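Local coordinates for Thiol:disulfide interchange protein DsbC (Haemophilus influenzae, PDB 1T3B), which probably forms and isomerises disulfide bonds in periplasmic proteins as a thioredoxin-family homodimer, using a redox-active cysteine pair, at residues I66-M78 / I166-G178. Sequence-based numbering, arbitrary orientation.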
ATOM      1  N   ILE A  66      10.190  -7.627 -13.156  1.00 86.86           N
ATOM      2  CA  ILE A  66       9.012  -8.039 -13.915  1.00 87.48           C
ATOM      3  C   ILE A  66       8.680  -6.892 -14.862  1.00 86.09           C
ATOM      4  O   ILE A  66       8.294  -7.099 -16.014  1.00 85.25           O
ATOM      5  CB  ILE A  66       7.775  -8.289 -12.989  1.00 88.97           C
ATOM      6  CG1 ILE A  66       8.022  -9.504 -12.084  1.00 89.26           C
ATOM      7  CG2 ILE A  66       6.520  -8.508 -13.835  1.00 87.06           C
ATOM      8  N   LEU A  67       8.847  -5.678 -14.346  1.00 85.39           N
ATOM      9  CA  LEU A  67       8.571  -4.455 -15.082  1.00 83.05           C
ATOM     10  C   LEU A  67       9.561  -4.266 -16.234  1.00 83.11           C
ATOM     11  O   LEU A  67       9.155  -4.113 -17.385  1.00 82.43           O
ATOM     12  CB  LEU A  67       8.627  -3.254 -14.117  1.00 81.29           C
ATOM     13  CG  LEU A  67       7.448  -2.273 -14.081  1.00 79.43           C
ATOM     14  CD1 LEU A  67       6.177  -3.026 -13.755  1.00 79.29           C
ATOM     15  CD2 LEU A  67       7.689  -1.187 -13.041  1.00 76.78           C
ATOM     16  N   VAL A  68      10.856  -4.286 -15.923  1.00 82.90           N
ATOM     17  CA  VAL A  68      11.899  -4.105 -16.932  1.00 82.44           C
ATOM     18  C   VAL A  68      11.680  -4.955 -18.179  1.00 83.60           C
ATOM     19  O   VAL A  68      11.882  -4.483 -19.293  1.00 85.27           O
ATOM     20  CB  VAL A  68      13.289  -4.436 -16.371  1.00 83.43           C
ATOM     21  CG1 VAL A  68      13.467  -5.936 -16.251  1.00 83.69           C
ATOM     22  CG2 VAL A  68      14.352  -3.852 -17.255  1.00 82.79           C
ATOM     23  N   ASP A  69      11.280  -6.210 -17.998  1.00 83.57           N
ATOM     24  CA  ASP A  69      11.031  -7.090 -19.136  1.00 83.67           C
ATOM     25  C   ASP A  69       9.957  -6.439 -20.002  1.00 82.85           C
ATOM     26  O   ASP A  69      10.047  -6.437 -21.228  1.00 84.28           O
ATOM     27  CB  ASP A  69      10.542  -8.474 -18.683  1.00 85.11           C
ATOM     28  CG  ASP A  69      11.527  -9.185 -17.768  1.00 86.90           C
ATOM     29  OD1 ASP A  69      12.737  -8.865 -17.807  1.00 88.16           O
ATOM     30  OD2 ASP A  69      11.087 -10.084 -17.016  1.00 87.61           O
ATOM     31  N   LYS A  70       8.935  -5.899 -19.345  1.00 80.26           N
ATOM     32  CA  LYS A  70       7.830  -5.218 -20.019  1.00 77.20           C
ATOM     33  C   LYS A  70       8.423  -4.148 -20.937  1.00 75.76           C
ATOM     34  O   LYS A  70       8.155  -4.127 -22.133  1.00 74.64           O
ATOM     35  CB  LYS A  70       6.919  -4.575 -18.966  1.00 76.58           C
ATOM     36  CG  LYS A  70       5.837  -3.647 -19.484  1.00 73.46           C
ATOM     37  CD  LYS A  70       4.665  -4.402 -20.048  1.00 71.53           C
ATOM     38  CE  LYS A  70       3.410  -3.547 -19.998  1.00 71.71           C
ATOM     39  NZ  LYS A  70       3.175  -2.972 -18.638  1.00 70.69           N
ATOM     40  N   LEU A  71       9.238  -3.269 -20.362  1.00 74.37           N
ATOM     41  CA  LEU A  71       9.890  -2.198 -21.106  1.00 73.48           C
ATOM     42  C   LEU A  71      10.694  -2.778 -22.268  1.00 74.18           C
ATOM     43  O   LEU A  71      10.370  -2.553 -23.433  1.00 73.57           O
ATOM     44  CB  LEU A  71      10.799  -1.401 -20.169  1.00 72.66           C
ATOM     45  CG  LEU A  71      11.698  -0.333 -20.775  1.00 72.21           C
ATOM     46  CD1 LEU A  71      11.895   0.809 -19.796  1.00 74.44           C
ATOM     47  CD2 LEU A  71      13.013  -0.947 -21.121  1.00 72.40           C
ATOM     48  N   ASN A  72      11.737  -3.533 -21.953  1.00 72.59           N
ATOM     49  CA  ASN A  72      12.552  -4.142 -22.982  1.00 70.70           C
ATOM     50  C   ASN A  72      11.692  -4.716 -24.089  1.00 70.23           C
ATOM     51  O   ASN A  72      12.010  -4.587 -25.262  1.00 69.81           O
ATOM     52  CB  ASN A  72      13.408  -5.247 -22.386  1.00 70.75           C
ATOM     53  CG  ASN A  72      14.652  -4.714 -21.756  1.00 71.38           C
ATOM     54  OD1 ASN A  72      15.003  -3.564 -21.978  1.00 74.92           O
ATOM     55  ND2 ASN A  72      15.345  -5.540 -20.983  1.00 71.67           N
ATOM     56  N   SER A  73      10.583  -5.333 -23.721  1.00 70.26           N
ATOM     57  CA  SER A  73       9.711  -5.925 -24.724  1.00 71.62           C
ATOM     58  C   SER A  73       9.228  -4.921 -25.775  1.00 72.24           C
ATOM     59  O   SER A  73       8.511  -5.291 -26.691  1.00 73.02           O
ATOM     60  CB  SER A  73       8.496  -6.566 -24.051  1.00 72.58           C
ATOM     61  OG  SER A  73       7.457  -5.621 -23.873  1.00 72.95           O
ATOM     62  N   TYR A  74       9.622  -3.659 -25.638  1.00 73.85           N
ATOM     63  CA  TYR A  74       9.203  -2.603 -26.566  1.00 74.77           C
ATOM     64  C   TYR A  74      10.333  -2.170 -27.480  1.00 74.31           C
ATOM     65  O   TYR A  74      10.164  -1.303 -28.332  1.00 74.25           O
ATOM     66  CB  TYR A  74       8.682  -1.386 -25.786  1.00 73.85           C
ATOM     67  CG  TYR A  74       7.387  -1.642 -25.050  1.00 73.26           C
ATOM     68  CD1 TYR A  74       6.435  -2.517 -25.569  1.00 74.30           C
ATOM     69  CD2 TYR A  74       7.093  -0.981 -23.866  1.00 73.02           C
ATOM     70  CE1 TYR A  74       5.217  -2.727 -24.928  1.00 75.13           C
ATOM     71  CE2 TYR A  74       5.871  -1.182 -23.213  1.00 74.65           C
ATOM     72  CZ  TYR A  74       4.936  -2.058 -23.751  1.00 74.84           C
ATOM     73  OH  TYR A  74       3.722  -2.254 -23.120  1.00 76.04           O
ATOM     74  N   LYS A  75      11.486  -2.785 -27.268  1.00 75.90           N
ATOM     75  CA  LYS A  75      12.691  -2.536 -28.036  1.00 78.53           C
ATOM     76  C   LYS A  75      12.470  -2.014 -29.467  1.00 78.06           C
ATOM     77  O   LYS A  75      13.063  -1.014 -29.857  1.00 79.20           O
ATOM     78  CB  LYS A  75      13.514  -3.833 -28.044  1.00 82.57           C
ATOM     79  CG  LYS A  75      14.682  -3.893 -29.010  1.00 87.30           C
ATOM     80  CD  LYS A  75      15.333  -5.282 -28.978  1.00 89.20           C
ATOM     81  CE  LYS A  75      16.331  -5.452 -30.118  1.00 90.70           C
ATOM     82  NZ  LYS A  75      16.963  -6.796 -30.104  1.00 93.41           N
ATOM     83  N   ASP A  76      11.610  -2.673 -30.240  1.00 77.13           N
ATOM     84  CA  ASP A  76      11.355  -2.265 -31.627  1.00 75.79           C
ATOM     85  C   ASP A  76      10.458  -1.046 -31.809  1.00 74.75           C
ATOM     86  O   ASP A  76       9.954  -0.799 -32.904  1.00 75.00           O
ATOM     87  CB  ASP A  76      10.758  -3.430 -32.426  1.00 76.14           C
ATOM     88  CG  ASP A  76      11.659  -4.651 -32.443  1.00 78.48           C
ATOM     89  OD1 ASP A  76      12.895  -4.479 -32.538  1.00 80.73           O
ATOM     90  OD2 ASP A  76      11.134  -5.780 -32.372  1.00 77.12           O
ATOM     91  N   GLU A  77      10.255  -0.293 -30.733  1.00 72.71           N
ATOM     92  CA  GLU A  77       9.417   0.902 -30.762  1.00 69.63           C
ATOM     93  C   GLU A  77      10.255   2.065 -30.275  1.00 67.78           C
ATOM     94  O   GLU A  77       9.909   3.237 -30.451  1.00 66.77           O
ATOM     95  CB  GLU A  77       8.196   0.702 -29.866  1.00 69.64           C
ATOM     96  CG  GLU A  77       7.149  -0.189 -30.497  1.00 72.50           C
ATOM     97  CD  GLU A  77       6.032  -0.564 -29.552  1.00 74.21           C
ATOM     98  OE1 GLU A  77       5.525   0.322 -28.843  1.00 75.66           O
ATOM     99  OE2 GLU A  77       5.649  -1.750 -29.529  1.00 75.58           O
ATOM    100  N   MET A  78      11.377   1.704 -29.670  1.00 65.35           N
ATOM    101  CA  MET A  78      12.322   2.664 -29.142  1.00 63.43           C
ATOM    102  C   MET A  78      13.104   3.279 -30.280  1.00 63.68           C
ATOM    103  O   MET A  78      13.376   2.618 -31.272  1.00 63.18           O
ATOM    104  CB  MET A  78      13.272   1.964 -28.173  1.00 63.74           C
ATOM    105  CG  MET A  78      12.584   1.515 -26.904  1.00 65.10           C
ATOM    106  SD  MET A  78      13.577   0.391 -25.924  1.00 73.40           S
ATOM    107  CE  MET A  78      12.303  -0.521 -25.145  1.00 68.80           C
ATOM    108  N   ILE A 166       0.903   4.249 -29.455  1.00 73.30           N
ATOM    109  CA  ILE A 166       2.151   3.655 -28.990  1.00 70.88           C
ATOM    110  C   ILE A 166       2.756   4.578 -27.955  1.00 71.08           C
ATOM    111  O   ILE A 166       3.414   4.133 -27.015  1.00 69.50           O
ATOM    112  CB  ILE A 166       3.156   3.471 -30.153  1.00 71.13           C
ATOM    113  CG1 ILE A 166       2.641   2.408 -31.119  1.00 69.97           C
ATOM    114  CG2 ILE A 166       4.523   3.070 -29.623  1.00 69.81           C
ATOM    115  CD1 ILE A 166       3.555   2.169 -32.304  1.00 72.46           C
ATOM    116  N   VAL A 167       2.545   5.873 -28.147  1.00 70.20           N
ATOM    117  CA  VAL A 167       3.060   6.850 -27.208  1.00 70.62           C
ATOM    118  C   VAL A 167       2.285   6.643 -25.920  1.00 71.69           C
ATOM    119  O   VAL A 167       2.813   6.822 -24.821  1.00 72.84           O
ATOM    120  CB  VAL A 167       2.879   8.294 -27.726  1.00 69.94           C
ATOM    121  CG1 VAL A 167       3.949   8.607 -28.751  1.00 68.74           C
ATOM    122  CG2 VAL A 167       1.513   8.459 -28.345  1.00 71.99           C
ATOM    123  N   LYS A 168       1.033   6.229 -26.068  1.00 72.44           N
ATOM    124  CA  LYS A 168       0.179   5.967 -24.923  1.00 72.72           C
ATOM    125  C   LYS A 168       0.721   4.766 -24.163  1.00 73.53           C
ATOM    126  O   LYS A 168       0.862   4.809 -22.942  1.00 74.29           O
ATOM    127  CB  LYS A 168      -1.248   5.705 -25.394  1.00 75.15           C
ATOM    128  CG  LYS A 168      -2.297   5.682 -24.300  1.00 75.01           C
ATOM    129  CD  LYS A 168      -3.704   5.647 -24.907  1.00 75.99           C
ATOM    130  CE  LYS A 168      -4.747   5.379 -23.848  1.00 77.59           C
ATOM    131  NZ  LYS A 168      -4.455   4.117 -23.097  1.00 78.33           N
ATOM    132  N   LYS A 169       1.048   3.702 -24.885  1.00 73.81           N
ATOM    133  CA  LYS A 169       1.583   2.515 -24.235  1.00 74.55           C
ATOM    134  C   LYS A 169       2.896   2.853 -23.531  1.00 75.95           C
ATOM    135  O   LYS A 169       3.172   2.355 -22.448  1.00 74.83           O
ATOM    136  CB  LYS A 169       1.787   1.388 -25.252  1.00 75.00           C
ATOM    137  CG  LYS A 169       2.369   0.108 -24.657  1.00 75.08           C
ATOM    138  CD  LYS A 169       2.269  -1.052 -25.632  1.00 75.31           C
ATOM    139  CE  LYS A 169       3.083  -0.817 -26.900  1.00 74.02           C
ATOM    140  NZ  LYS A 169       2.841  -1.893 -27.912  1.00 74.72           N
ATOM    141  N   HIS A 170       3.700   3.714 -24.144  1.00 76.46           N
ATOM    142  CA  HIS A 170       4.969   4.122 -23.547  1.00 77.18           C
ATOM    143  C   HIS A 170       4.713   4.975 -22.317  1.00 77.13           C
ATOM    144  O   HIS A 170       5.429   4.898 -21.326  1.00 77.67           O
ATOM    145  CB  HIS A 170       5.802   4.927 -24.549  1.00 78.71           C
ATOM    146  CG  HIS A 170       6.345   4.110 -25.678  1.00 80.60           C
ATOM    147  ND1 HIS A 170       7.035   4.665 -26.734  1.00 79.93           N
ATOM    148  CD2 HIS A 170       6.321   2.776 -25.903  1.00 81.52           C
ATOM    149  CE1 HIS A 170       7.414   3.708 -27.560  1.00 81.50           C
ATOM    150  NE2 HIS A 170       6.993   2.550 -27.080  1.00 82.32           N
ATOM    151  N   TYR A 171       3.683   5.799 -22.397  1.00 77.53           N
ATOM    152  CA  TYR A 171       3.316   6.670 -21.299  1.00 77.81           C
ATOM    153  C   TYR A 171       2.940   5.859 -20.062  1.00 77.51           C
ATOM    154  O   TYR A 171       3.529   5.996 -18.999  1.00 78.34           O
ATOM    155  CB  TYR A 171       2.135   7.516 -21.722  1.00 79.54           C
ATOM    156  CG  TYR A 171       1.760   8.542 -20.708  1.00 81.26           C
ATOM    157  CD1 TYR A 171       2.321   9.810 -20.743  1.00 82.00           C
ATOM    158  CD2 TYR A 171       0.835   8.252 -19.709  1.00 81.66           C
ATOM    159  CE1 TYR A 171       1.966  10.771 -19.807  1.00 84.39           C
ATOM    160  CE2 TYR A 171       0.473   9.200 -18.770  1.00 83.28           C
ATOM    161  CZ  TYR A 171       1.040  10.459 -18.820  1.00 84.38           C
ATOM    162  OH  TYR A 171       0.685  11.406 -17.891  1.00 85.48           O
ATOM    163  N   GLU A 172       1.938   5.013 -20.221  1.00 76.95           N
ATOM    164  CA  GLU A 172       1.467   4.172 -19.143  1.00 76.21           C
ATOM    165  C   GLU A 172       2.578   3.345 -18.508  1.00 74.89           C
ATOM    166  O   GLU A 172       2.576   3.145 -17.301  1.00 76.91           O
ATOM    167  CB  GLU A 172       0.343   3.286 -19.670  1.00 75.94           C
ATOM    168  CG  GLU A 172      -0.763   4.101 -20.328  1.00 76.77           C
ATOM    169  CD  GLU A 172      -1.809   3.241 -20.989  1.00 80.43           C
ATOM    170  OE1 GLU A 172      -1.431   2.235 -21.625  1.00 83.48           O
ATOM    171  OE2 GLU A 172      -3.009   3.576 -20.889  1.00 82.03           O
ATOM    172  N   LEU A 173       3.529   2.867 -19.303  1.00 73.75           N
ATOM    173  CA  LEU A 173       4.644   2.083 -18.760  1.00 73.34           C
ATOM    174  C   LEU A 173       5.551   2.974 -17.938  1.00 73.50           C
ATOM    175  O   LEU A 173       6.208   2.513 -17.007  1.00 74.23           O
ATOM    176  CB  LEU A 173       5.479   1.437 -19.875  1.00 73.60           C
ATOM    177  CG  LEU A 173       6.869   0.903 -19.477  1.00 72.81           C
ATOM    178  CD1 LEU A 173       6.720  -0.355 -18.641  1.00 73.55           C
ATOM    179  CD2 LEU A 173       7.702   0.603 -20.715  1.00 71.81           C
ATOM    180  N   GLY A 174       5.589   4.253 -18.294  1.00 74.18           N
ATOM    181  CA  GLY A 174       6.426   5.204 -17.583  1.00 74.64           C
ATOM    182  C   GLY A 174       5.888   5.455 -16.195  1.00 75.88           C
ATOM    183  O   GLY A 174       6.637   5.509 -15.211  1.00 75.56           O
ATOM    184  N   ILE A 175       4.575   5.610 -16.107  1.00 77.35           N
ATOM    185  CA  ILE A 175       3.955   5.837 -14.817  1.00 78.33           C
ATOM    186  C   ILE A 175       4.246   4.657 -13.908  1.00 77.93           C
ATOM    187  O   ILE A 175       4.629   4.841 -12.757  1.00 79.01           O
ATOM    188  CB  ILE A 175       2.449   6.064 -14.960  1.00 77.65           C
ATOM    189  CG1 ILE A 175       2.227   7.340 -15.779  1.00 78.57           C
ATOM    190  CG2 ILE A 175       1.804   6.192 -13.594  1.00 78.07           C
ATOM    191  CD1 ILE A 175       0.789   7.761 -15.896  1.00 80.02           C
ATOM    192  N   GLN A 176       4.093   3.445 -14.430  1.00 78.37           N
ATOM    193  CA  GLN A 176       4.380   2.248 -13.651  1.00 78.71           C
ATOM    194  C   GLN A 176       5.767   2.366 -13.038  1.00 79.77           C
ATOM    195  O   GLN A 176       5.997   1.968 -11.897  1.00 81.41           O
ATOM    196  CB  GLN A 176       4.337   1.005 -14.532  1.00 79.53           C
ATOM    197  CG  GLN A 176       2.953   0.608 -15.007  1.00 81.83           C
ATOM    198  CD  GLN A 176       2.969  -0.723 -15.743  1.00 83.33           C
ATOM    199  OE1 GLN A 176       3.514  -1.705 -15.239  1.00 83.79           O
ATOM    200  NE2 GLN A 176       2.372  -0.761 -16.937  1.00 84.36           N
ATOM    201  N   PHE A 177       6.697   2.915 -13.808  1.00 79.21           N
ATOM    202  CA  PHE A 177       8.058   3.093 -13.333  1.00 78.43           C
ATOM    203  C   PHE A 177       8.162   4.260 -12.355  1.00 77.74           C
ATOM    204  O   PHE A 177       9.142   4.385 -11.621  1.00 77.39           O
ATOM    205  CB  PHE A 177       8.995   3.328 -14.518  1.00 79.88           C
ATOM    206  CG  PHE A 177       9.624   2.076 -15.050  1.00 80.35           C
ATOM    207  CD1 PHE A 177      10.701   1.496 -14.390  1.00 80.68           C
ATOM    208  CD2 PHE A 177       9.121   1.457 -16.185  1.00 79.87           C
ATOM    209  CE1 PHE A 177      11.267   0.316 -14.853  1.00 82.18           C
ATOM    210  CE2 PHE A 177       9.679   0.274 -16.660  1.00 80.82           C
ATOM    211  CZ  PHE A 177      10.751  -0.300 -15.995  1.00 82.59           C
ATOM    212  N   GLY A 178       7.149   5.118 -12.344  1.00 76.40           N
ATOM    213  CA  GLY A 178       7.179   6.265 -11.458  1.00 73.79           C
ATOM    214  C   GLY A 178       7.766   7.496 -12.120  1.00 73.12           C
ATOM    215  O   GLY A 178       8.316   8.360 -11.447  1.00 73.34           O
TER
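Leu173 sends CD2 into the middle of the contact, between Leu71 and the edge of the Tyr74 ring, 3.7 Å from Leu71 CB. With CG anti to the backbone N (chi1 164°), the branch is turned toward Leu71. Where Leu67, a turn before Leu71, meets Phe177, its CD2 sits squarely over one ring face, 4.1 Å from the centroid in a CH-pi contact, while Leu71 CD1 approaches CE2 of the same ring at 3.9 Å. This apolar row is the tightly packed part. Toward solvent the contact becomes more polar and more exposed: Lys70 reaches exposed Gln176, and the aliphatic chain of Lys169 runs obliquely past Tyr74 until NZ meets the syn lone pair of Glu77 OE2 in a 3.2 Å salt bridge. At the buried end of this polar part, His170 NE2 gives Glu77 OE1 a weak, bent bond (128° at the hydrogen); ND1 accepts from the backbone N of Ala122, and together the two probably orient the ring. Helices 66-72 and 166-177 run nearly antiparallel, their axes 10.8 Å apart, crossing at -159°. The packing is consistent with the linker helix of DsbC-type isomerases, which joins the N-terminal dimerisation domain to the thioredoxin-like domain.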